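Local atomic coordinates of glutamate racemase (Escherichia coli, PDB entry 2JFN), a protein that belongs to the Asp/Glu/hydantoin racemase family of alpha/beta enzymes and binds glutamic acid and uridine-5'-diphosphate-N-acetylmuramoyl-L-alanine. Residues D46-Y51 / D250-F255; A66-R71 / T97-A102; D108-G113 / H241-A246. One frame throughout, in Å; residues are numbered along the deposited sequence.

Interaction 1: residues D46-Y51 / D250-F255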
# COMPACT_ATOMS: atom_id res chain seq x y z
N ASP A 46 -15.35 3.33 12.73
CA ASP A 46 -16.37 2.33 13.03
C ASP A 46 -16.78 1.37 11.92
O ASP A 46 -17.69 0.57 12.11
CB ASP A 46 -17.63 3.03 13.57
CG ASP A 46 -17.35 3.91 14.77
OD1 ASP A 46 -16.83 3.38 15.78
OD2 ASP A 46 -17.65 5.12 14.70
N LEU A 47 -16.11 1.43 10.77
CA LEU A 47 -16.46 0.56 9.66
C LEU A 47 -16.16 -0.90 9.95
O LEU A 47 -15.46 -1.23 10.90
CB LEU A 47 -15.70 0.98 8.40
CG LEU A 47 -15.78 2.45 7.99
CD1 LEU A 47 -14.98 2.66 6.73
CD2 LEU A 47 -17.23 2.84 7.78
N HIS A 48 -16.72 -1.79 9.12
CA HIS A 48 -16.46 -3.22 9.25
C HIS A 48 -15.32 -3.45 8.28
O HIS A 48 -15.53 -3.56 7.07
CB HIS A 48 -17.66 -4.07 8.81
CG HIS A 48 -17.33 -5.52 8.66
ND1 HIS A 48 -17.74 -6.27 7.58
CD2 HIS A 48 -16.65 -6.37 9.47
CE1 HIS A 48 -17.33 -7.52 7.72
NE2 HIS A 48 -16.66 -7.60 8.86
N TYR A 49 -14.10 -3.50 8.81
CA TYR A 49 -12.93 -3.68 7.96
C TYR A 49 -12.52 -5.13 7.73
O TYR A 49 -12.59 -5.98 8.62
CB TYR A 49 -11.73 -2.93 8.54
CG TYR A 49 -11.84 -1.42 8.48
CD1 TYR A 49 -12.23 -0.68 9.59
CD2 TYR A 49 -11.52 -0.73 7.31
CE1 TYR A 49 -12.29 0.72 9.55
CE2 TYR A 49 -11.58 0.66 7.25
CZ TYR A 49 -11.96 1.38 8.37
OH TYR A 49 -12.00 2.76 8.31
N ILE A 50 -12.10 -5.39 6.50
CA ILE A 50 -11.59 -6.70 6.12
C ILE A 50 -10.22 -6.41 5.54
O ILE A 50 -10.10 -5.61 4.61
CB ILE A 50 -12.44 -7.35 5.02
CG1 ILE A 50 -13.87 -7.61 5.52
CG2 ILE A 50 -11.79 -8.66 4.58
CD1 ILE A 50 -14.84 -7.95 4.40
N TYR A 51 -9.19 -7.03 6.09
CA TYR A 51 -7.85 -6.86 5.57
C TYR A 51 -7.47 -8.18 4.92
O TYR A 51 -7.59 -9.24 5.54
CB TYR A 51 -6.84 -6.53 6.67
CG TYR A 51 -5.47 -6.17 6.12
CD1 TYR A 51 -4.43 -7.09 6.09
CD2 TYR A 51 -5.25 -4.91 5.55
CE1 TYR A 51 -3.19 -6.78 5.50
CE2 TYR A 51 -4.02 -4.59 4.96
CZ TYR A 51 -3.00 -5.52 4.94
OH TYR A 51 -1.81 -5.19 4.32
N ASP A 250 -20.42 -7.79 12.19
CA ASP A 250 -19.31 -8.65 12.60
C ASP A 250 -18.08 -7.80 12.87
O ASP A 250 -17.95 -6.69 12.36
CB ASP A 250 -18.99 -9.69 11.51
CG ASP A 250 -20.08 -10.74 11.36
OD1 ASP A 250 -21.00 -10.77 12.20
OD2 ASP A 250 -20.01 -11.54 10.40
N ALA A 251 -17.17 -8.33 13.68
CA ALA A 251 -15.94 -7.62 14.02
C ALA A 251 -14.98 -7.64 12.83
O ALA A 251 -15.15 -8.43 11.91
CB ALA A 251 -15.28 -8.27 15.23
N ASN A 252 -13.98 -6.76 12.87
CA ASN A 252 -13.00 -6.68 11.80
C ASN A 252 -12.28 -8.02 11.66
O ASN A 252 -12.02 -8.69 12.65
CB ASN A 252 -11.97 -5.59 12.08
CG ASN A 252 -12.59 -4.23 12.24
OD1 ASN A 252 -13.62 -3.93 11.62
ND2 ASN A 252 -11.97 -3.38 13.05
N ILE A 253 -11.96 -8.39 10.43
CA ILE A 253 -11.28 -9.66 10.21
C ILE A 253 -10.16 -9.55 9.17
O ILE A 253 -10.22 -8.73 8.25
CB ILE A 253 -12.30 -10.74 9.77
CG1 ILE A 253 -11.62 -12.10 9.64
CG2 ILE A 253 -12.93 -10.34 8.45
CD1 ILE A 253 -12.58 -13.20 9.23
N ALA A 254 -9.12 -10.36 9.35
CA ALA A 254 -7.99 -10.39 8.42
C ALA A 254 -8.00 -11.74 7.71
O ALA A 254 -8.25 -12.78 8.33
CB ALA A 254 -6.67 -10.19 9.18
N PHE A 255 -7.74 -11.71 6.41
CA PHE A 255 -7.69 -12.92 5.59
C PHE A 255 -6.30 -13.12 4.98
O PHE A 255 -5.71 -12.18 4.43
CB PHE A 255 -8.67 -12.85 4.42
CG PHE A 255 -10.11 -13.05 4.79
CD1 PHE A 255 -11.07 -12.12 4.41
CD2 PHE A 255 -10.52 -14.19 5.48
CE1 PHE A 255 -12.42 -12.31 4.70
CE2 PHE A 255 -11.86 -14.40 5.78
CZ PHE A 255 -12.82 -13.45 5.39
O HOH W 1 -13.69 -0.89 13.09
O HOH W 2 -15.78 -9.97 9.68
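Strands 48-51 and 253-255 run parallel, 4.7 Å apart and 20° off alignment, with Ile50 level with Ile253 and Tyr51 level with Ala254. The backbone ladder alternates: Ile253 N gives to Tyr49 O, Tyr51 N to Ile253 O, and Phe255 N to Tyr51 O. Before the ladder starts, a side chain takes over. Asn252 OD1 accepts from Tyr49 N at 2.9 Å, with the donor standing 44° out of the carbonyl plane. The Asn252 CG lies beside its own backbone N (chi1 -59°), which brings the amide alongside Tyr49. Its ND2 gives to Gly274 O. Water 1 joins that ND2 to Leu47 O.

The His48 ring reaches the loop residues Asp250 and Ala251. Its CD2 comes 3.2 Å from Asp250 O. Water 2 touches the ring edge in plane, 2.7 Å from His48 NE2, and donates to Ala251 O. The far nitrogen, ND1, bonds Thr23 OG1, so both ends of the imidazole are tied.

On the face with Ile50 and Ile253 the contact is apolar. Ile50 CG2 sits 3.5 Å from Phe255 CD1, and Ile50 CG1 lies 4.1 Å from Ile253 CG2. On the face with Tyr51 and Ala254 their CB atoms are 4.4 Å apart. The Tyr51 ring turns away, and its OH bonds Gly30 O. Tyr49 and Tyr51 on this face pack under helix 33-43. In the sheet, 48-53 lies between 21-28 and 253-256, and 253-256 pairs in turn with 277-280.

Interaction 2: residues A66-R71 / T97-A102; sequences AFIVER and TVSLPA
Ser99 OG faces Ile68 and Val69 between two helices, 3.8 Å from Val69 CA and 3.9 Å from Ile68 CG2. Its polar partner is in its own helix, a weak hydrogen bond with Ala95 O. The contact is helix-helix packing between neighbouring helices of an alpha/beta fold. Helix 65-82 links strand 48-53 to 87-90, and helix 93-106 makes a beta-alpha-beta unit between 87-90 and 111-112. The short segments cross at -46°, with their axes 8.7 Å apart at closest.

Apolar branches carry the rest. Ile68 CG2 meets Val98 CG2 at 4.0 Å, the two side chains crossing at about a right angle. Val69 uses both methyls. Its CG2 lies beside the backbone N and comes 3.2 Å from Val98 O, a tight approach of a methyl to a carbonyl. Helix 93-106 is kinked here: Ala102 N makes no bond to Val98 O, which lies 5.2 Å from it. Pro101, which has no N-H, sits in the same turn.

Two ligands lie near. The Ile68 side chain is about 7 Å from bound glutamic acid, and Leu100, on the same helix as Ser99, touches the bound uridine-5'-diphosphate-N-acetylmuramoyl-L-alanine (UMA). The other methyl of Val69, CG1, is anti to the backbone N (chi1 177°) and rests 3.6 Å from Ala102 CB.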
# COMPACT_ATOMS: atom_id res chain seq x y z
N ALA A 66 0.03 -9.95 -16.18
CA ALA A 66 -1.13 -10.78 -16.51
C ALA A 66 -1.55 -11.62 -15.30
O ALA A 66 -2.74 -11.80 -15.04
CB ALA A 66 -0.80 -11.69 -17.69
N PHE A 67 -0.57 -12.13 -14.56
CA PHE A 67 -0.86 -12.92 -13.37
C PHE A 67 -1.49 -12.03 -12.30
O PHE A 67 -2.54 -12.36 -11.75
CB PHE A 67 0.41 -13.55 -12.79
CG PHE A 67 0.24 -14.04 -11.38
CD1 PHE A 67 -0.46 -15.22 -11.12
CD2 PHE A 67 0.71 -13.29 -10.31
CE1 PHE A 67 -0.70 -15.63 -9.80
CE2 PHE A 67 0.47 -13.69 -8.99
CZ PHE A 67 -0.24 -14.87 -8.74
N ILE A 68 -0.85 -10.90 -12.03
CA ILE A 68 -1.32 -9.96 -11.01
C ILE A 68 -2.79 -9.56 -11.18
O ILE A 68 -3.56 -9.61 -10.22
CB ILE A 68 -0.45 -8.67 -10.99
CG1 ILE A 68 0.97 -9.01 -10.52
CG2 ILE A 68 -1.07 -7.63 -10.05
CD1 ILE A 68 1.88 -7.80 -10.36
N VAL A 69 -3.18 -9.16 -12.39
CA VAL A 69 -4.56 -8.76 -12.62
C VAL A 69 -5.53 -9.89 -12.28
O VAL A 69 -6.49 -9.67 -11.54
CB VAL A 69 -4.78 -8.34 -14.10
CG1 VAL A 69 -6.25 -8.00 -14.33
CG2 VAL A 69 -3.91 -7.13 -14.43
N GLU A 70 -5.26 -11.08 -12.80
CA GLU A 70 -6.12 -12.24 -12.55
C GLU A 70 -6.18 -12.60 -11.07
O GLU A 70 -7.25 -12.93 -10.53
CB GLU A 70 -5.63 -13.47 -13.33
CG GLU A 70 -5.73 -13.37 -14.86
CD GLU A 70 -7.15 -13.10 -15.36
OE1 GLU A 70 -8.11 -13.69 -14.81
OE2 GLU A 70 -7.30 -12.31 -16.31
N ARG A 71 -5.03 -12.54 -10.42
CA ARG A 71 -4.92 -12.88 -9.01
C ARG A 71 -5.70 -11.93 -8.11
O ARG A 71 -6.47 -12.37 -7.26
CB ARG A 71 -3.44 -12.89 -8.59
CG ARG A 71 -3.19 -13.26 -7.14
CD ARG A 71 -3.63 -14.69 -6.82
NE ARG A 71 -3.22 -15.06 -5.46
CZ ARG A 71 -3.58 -16.19 -4.85
NH1 ARG A 71 -4.35 -17.07 -5.47
NH2 ARG A 71 -3.17 -16.42 -3.61
N THR A 97 -2.46 0.16 -10.47
CA THR A 97 -2.49 0.49 -11.89
C THR A 97 -3.09 -0.60 -12.78
O THR A 97 -4.21 -0.46 -13.29
CB THR A 97 -1.08 0.82 -12.39
OG1 THR A 97 -0.25 -0.35 -12.33
CG2 THR A 97 -0.47 1.90 -11.52
N VAL A 98 -2.35 -1.69 -12.94
CA VAL A 98 -2.77 -2.78 -13.80
C VAL A 98 -4.10 -3.47 -13.47
O VAL A 98 -4.73 -4.04 -14.36
CB VAL A 98 -1.68 -3.87 -13.86
CG1 VAL A 98 -0.37 -3.25 -14.34
CG2 VAL A 98 -1.51 -4.51 -12.49
N SER A 99 -4.52 -3.42 -12.20
CA SER A 99 -5.74 -4.11 -11.78
C SER A 99 -7.05 -3.32 -11.73
O SER A 99 -8.12 -3.92 -11.76
CB SER A 99 -5.52 -4.74 -10.39
OG SER A 99 -4.46 -5.68 -10.41
N LEU A 100 -6.97 -2.01 -11.63
CA LEU A 100 -8.17 -1.18 -11.52
C LEU A 100 -9.24 -1.36 -12.62
O LEU A 100 -10.41 -1.54 -12.32
CB LEU A 100 -7.77 0.29 -11.39
CG LEU A 100 -6.98 0.64 -10.13
CD1 LEU A 100 -6.78 2.16 -10.06
CD2 LEU A 100 -7.72 0.16 -8.88
N PRO A 101 -8.85 -1.29 -13.90
CA PRO A 101 -9.86 -1.47 -14.95
C PRO A 101 -10.65 -2.77 -14.81
O PRO A 101 -11.88 -2.78 -14.86
CB PRO A 101 -9.04 -1.43 -16.23
CG PRO A 101 -7.95 -0.45 -15.87
CD PRO A 101 -7.55 -0.91 -14.48
N ALA A 102 -9.92 -3.87 -14.62
CA ALA A 102 -10.53 -5.19 -14.49
C ALA A 102 -11.44 -5.30 -13.27
O ALA A 102 -12.52 -5.91 -13.33
CB ALA A 102 -9.45 -6.26 -14.43

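Interaction 3: residues D108-G113 / H241-A246; sequences DFPVVG and HEAPDA. With UMA (uridine-5'-diphosphate-N-acetylmuramoyl-L-alanine), chain C.
The residues leading into strand 111-112, which runs to the UMA pocket, are flanked by a surface loop, where Pro110 packs on Glu242, Ala243 and Pro244. Pro110 CD is 3.7 Å from Ala243 CA. The two prolines meet through their CD carbons, 3.9 Å apart. Pro110 CG also reaches Ala243 CB at 4.2 Å. Glu242 is the first residue to leave helical geometry after helix 228-241. Its side chain is extended beyond CG and brings OE1 to 4.1 Å from Pro110 CB, a contact of van der Waals kind.

Phe109 joins through its CB, which lies 4.0 Å from Pro244 CD. The ring itself goes elsewhere. With chi1 at 50°, CG sits between the backbone N and the carbonyl carbon, and the ring packs on Val76 and Gln80 of helix 65-82.

After Pro244 the loop turns sharply. Asp245 is the centre of an inverse gamma turn, closed by Ala246 N giving to Pro244 O at 2.7 Å. The chain then enters strand 247-248, antiparallel to 21-28, while 111-112 pairs in parallel with 87-90. Both strands belong to the same mixed sheet of the alpha/beta fold.

At the other end of 108-113 lies the ligand. UMA N3 donates to Gly113 O at 2.9 Å, with an angle of 149° at the hydrogen. Val112 CG1 lies beside UMA O4. Arg104 NH2 bonds both Val111 O and UMA, and Lys119 NZ and Val115 O add further bonds to the ligand.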
# COMPACT_ATOMS: atom_id res chain seq x y z
N ASP A 108 -19.48 -4.04 -8.63
CA ASP A 108 -20.40 -2.91 -8.58
C ASP A 108 -20.32 -2.13 -7.29
O ASP A 108 -21.32 -1.68 -6.74
CB ASP A 108 -21.83 -3.39 -8.83
CG ASP A 108 -22.02 -3.86 -10.26
OD1 ASP A 108 -21.75 -3.05 -11.17
OD2 ASP A 108 -22.42 -5.02 -10.46
N PHE A 109 -19.09 -1.98 -6.81
CA PHE A 109 -18.83 -1.19 -5.63
C PHE A 109 -17.59 -0.41 -6.02
O PHE A 109 -16.80 -0.87 -6.85
CB PHE A 109 -18.61 -2.06 -4.38
CG PHE A 109 -17.62 -3.17 -4.56
CD1 PHE A 109 -16.26 -2.91 -4.65
CD2 PHE A 109 -18.06 -4.49 -4.63
CE1 PHE A 109 -15.34 -3.95 -4.80
CE2 PHE A 109 -17.16 -5.54 -4.78
CZ PHE A 109 -15.79 -5.27 -4.86
N PRO A 110 -17.43 0.80 -5.48
CA PRO A 110 -16.25 1.59 -5.85
C PRO A 110 -14.94 0.93 -5.45
O PRO A 110 -14.84 0.26 -4.43
CB PRO A 110 -16.50 2.92 -5.15
CG PRO A 110 -17.28 2.52 -3.94
CD PRO A 110 -18.25 1.50 -4.47
N VAL A 111 -13.93 1.11 -6.29
CA VAL A 111 -12.61 0.56 -6.03
C VAL A 111 -11.61 1.71 -5.99
O VAL A 111 -11.57 2.53 -6.90
CB VAL A 111 -12.18 -0.43 -7.14
CG1 VAL A 111 -10.80 -1.01 -6.82
CG2 VAL A 111 -13.23 -1.56 -7.26
N VAL A 112 -10.82 1.76 -4.93
CA VAL A 112 -9.82 2.81 -4.78
C VAL A 112 -8.45 2.25 -5.12
O VAL A 112 -8.10 1.13 -4.71
CB VAL A 112 -9.81 3.37 -3.34
CG1 VAL A 112 -8.70 4.40 -3.17
CG2 VAL A 112 -11.14 4.00 -3.03
N GLY A 113 -7.68 3.02 -5.88
CA GLY A 113 -6.35 2.59 -6.26
C GLY A 113 -5.31 3.50 -5.63
O GLY A 113 -5.66 4.48 -4.97
N HIS A 241 -20.85 9.10 -1.72
CA HIS A 241 -21.46 9.32 -3.03
C HIS A 241 -21.53 8.13 -4.00
O HIS A 241 -22.08 8.28 -5.09
CB HIS A 241 -20.75 10.49 -3.71
CG HIS A 241 -20.74 11.75 -2.90
ND1 HIS A 241 -20.06 12.89 -3.30
CD2 HIS A 241 -21.31 12.05 -1.71
CE1 HIS A 241 -20.22 13.83 -2.38
NE2 HIS A 241 -20.97 13.35 -1.41
N GLU A 242 -21.01 6.97 -3.63
CA GLU A 242 -21.03 5.83 -4.56
C GLU A 242 -21.21 4.42 -4.00
O GLU A 242 -21.73 3.55 -4.68
CB GLU A 242 -19.76 5.84 -5.41
CG GLU A 242 -19.69 6.95 -6.43
CD GLU A 242 -18.38 6.94 -7.19
OE1 GLU A 242 -17.93 5.84 -7.60
OE2 GLU A 242 -17.81 8.03 -7.41
N ALA A 243 -20.77 4.19 -2.76
CA ALA A 243 -20.85 2.86 -2.17
C ALA A 243 -22.26 2.32 -1.93
O ALA A 243 -23.13 3.02 -1.41
CB ALA A 243 -20.07 2.84 -0.86
N PRO A 244 -22.50 1.06 -2.31
CA PRO A 244 -23.81 0.44 -2.12
C PRO A 244 -23.98 0.13 -0.63
O PRO A 244 -23.00 0.08 0.11
CB PRO A 244 -23.73 -0.82 -2.98
CG PRO A 244 -22.27 -1.19 -2.89
CD PRO A 244 -21.60 0.16 -3.06
N ASP A 245 -25.22 -0.07 -0.20
CA ASP A 245 -25.52 -0.36 1.21
C ASP A 245 -25.08 -1.77 1.63
O ASP A 245 -25.92 -2.62 1.92
CB ASP A 245 -27.02 -0.19 1.47
CG ASP A 245 -27.37 -0.26 2.94
OD1 ASP A 245 -28.54 -0.54 3.28
OD2 ASP A 245 -26.48 -0.00 3.78
N ALA A 246 -23.78 -2.00 1.68
CA ALA A 246 -23.24 -3.30 2.08
C ALA A 246 -22.59 -3.15 3.45
O ALA A 246 -21.50 -2.59 3.58
CB ALA A 246 -22.21 -3.79 1.06
N1 UMA C . -4.13 9.20 -4.15
C2 UMA C . -4.24 7.83 -4.71
N3 UMA C . -5.53 7.36 -4.88
C4 UMA C . -6.71 8.06 -4.57
C5 UMA C . -6.52 9.46 -4.00
C6 UMA C . -5.27 9.94 -3.83
O2 UMA C . -3.27 7.13 -5.01
O4 UMA C . -7.79 7.53 -4.76
C1B UMA C . -2.73 9.72 -3.97
C2B UMA C . -2.19 10.30 -5.26
O2' UMA C . -0.76 9.98 -5.51
C3B UMA C . -2.42 11.77 -5.24
C4B UMA C . -2.23 12.01 -3.75
O4B UMA C . -2.65 10.82 -3.09
O3B UMA C . -1.38 12.30 -6.11
C5B UMA C . -3.03 13.11 -3.19
O5B UMA C . -4.34 13.02 -3.63
PA UMA C . -5.43 14.15 -3.38
O1A UMA C . -6.71 13.46 -3.58
O2A UMA C . -5.22 14.74 -2.10
O3A UMA C . -5.17 15.17 -4.62
PB UMA C . -4.27 15.09 -5.93
O1B UMA C . -2.86 14.99 -5.63
O2B UMA C . -4.72 16.17 -6.83
O1' UMA C . -4.87 13.71 -6.59
C1' UMA C . -5.72 13.61 -7.74
C2' UMA C . -6.76 12.53 -7.56
N2' UMA C . -7.65 12.81 -6.42
C7' UMA C . -8.95 13.11 -6.59
O7' UMA C . -9.51 13.00 -7.68
C8' UMA C . -9.75 13.57 -5.39
C3' UMA C . -6.03 11.18 -7.39
O3' UMA C . -6.99 10.08 -7.31
C4' UMA C . -5.06 10.92 -8.57
O4' UMA C . -4.37 9.70 -8.39
C5' UMA C . -4.07 12.08 -8.70
O5' UMA C . -4.83 13.33 -8.85
C6' UMA C . -3.17 11.97 -9.92
O6' UMA C . -3.95 11.83 -11.10
C18 UMA C . -8.10 9.78 -8.20
C19 UMA C . -7.78 8.74 -9.23
O18 UMA C . -8.32 8.75 -10.32
C20 UMA C . -9.36 9.53 -7.34
N4 UMA C . -6.86 7.83 -8.85
C21 UMA C . -6.48 6.64 -9.61
C22 UMA C . -7.67 5.75 -10.09
O19 UMA C . -8.70 5.75 -9.38
O20 UMA C . -7.56 5.11 -11.16
C23 UMA C . -5.53 5.78 -8.77

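Overall arrangement
From the N terminus, the chain first meets interaction 1 at 46-51, with 198 residues between it and its partner 250-255. That long loop holds both other contacts. Interaction 2 closes first, across the 25 residues between 66-71 and 97-102. Interaction 3 then opens at 108-113 and closes at 241-246, shortly before 250-255. The two inner contacts are in series and do not cross. Interaction 1 joins two strands of the mixed sheet, interaction 2 joins two helices, and interaction 3 sets a loop against the residues leading into strand 111-112 of that sheet. Interactions 2 and 3 touch where Leu100 packs on Val111 and Gly113; the centres of interactions 1 and 2 are about 24 Å apart.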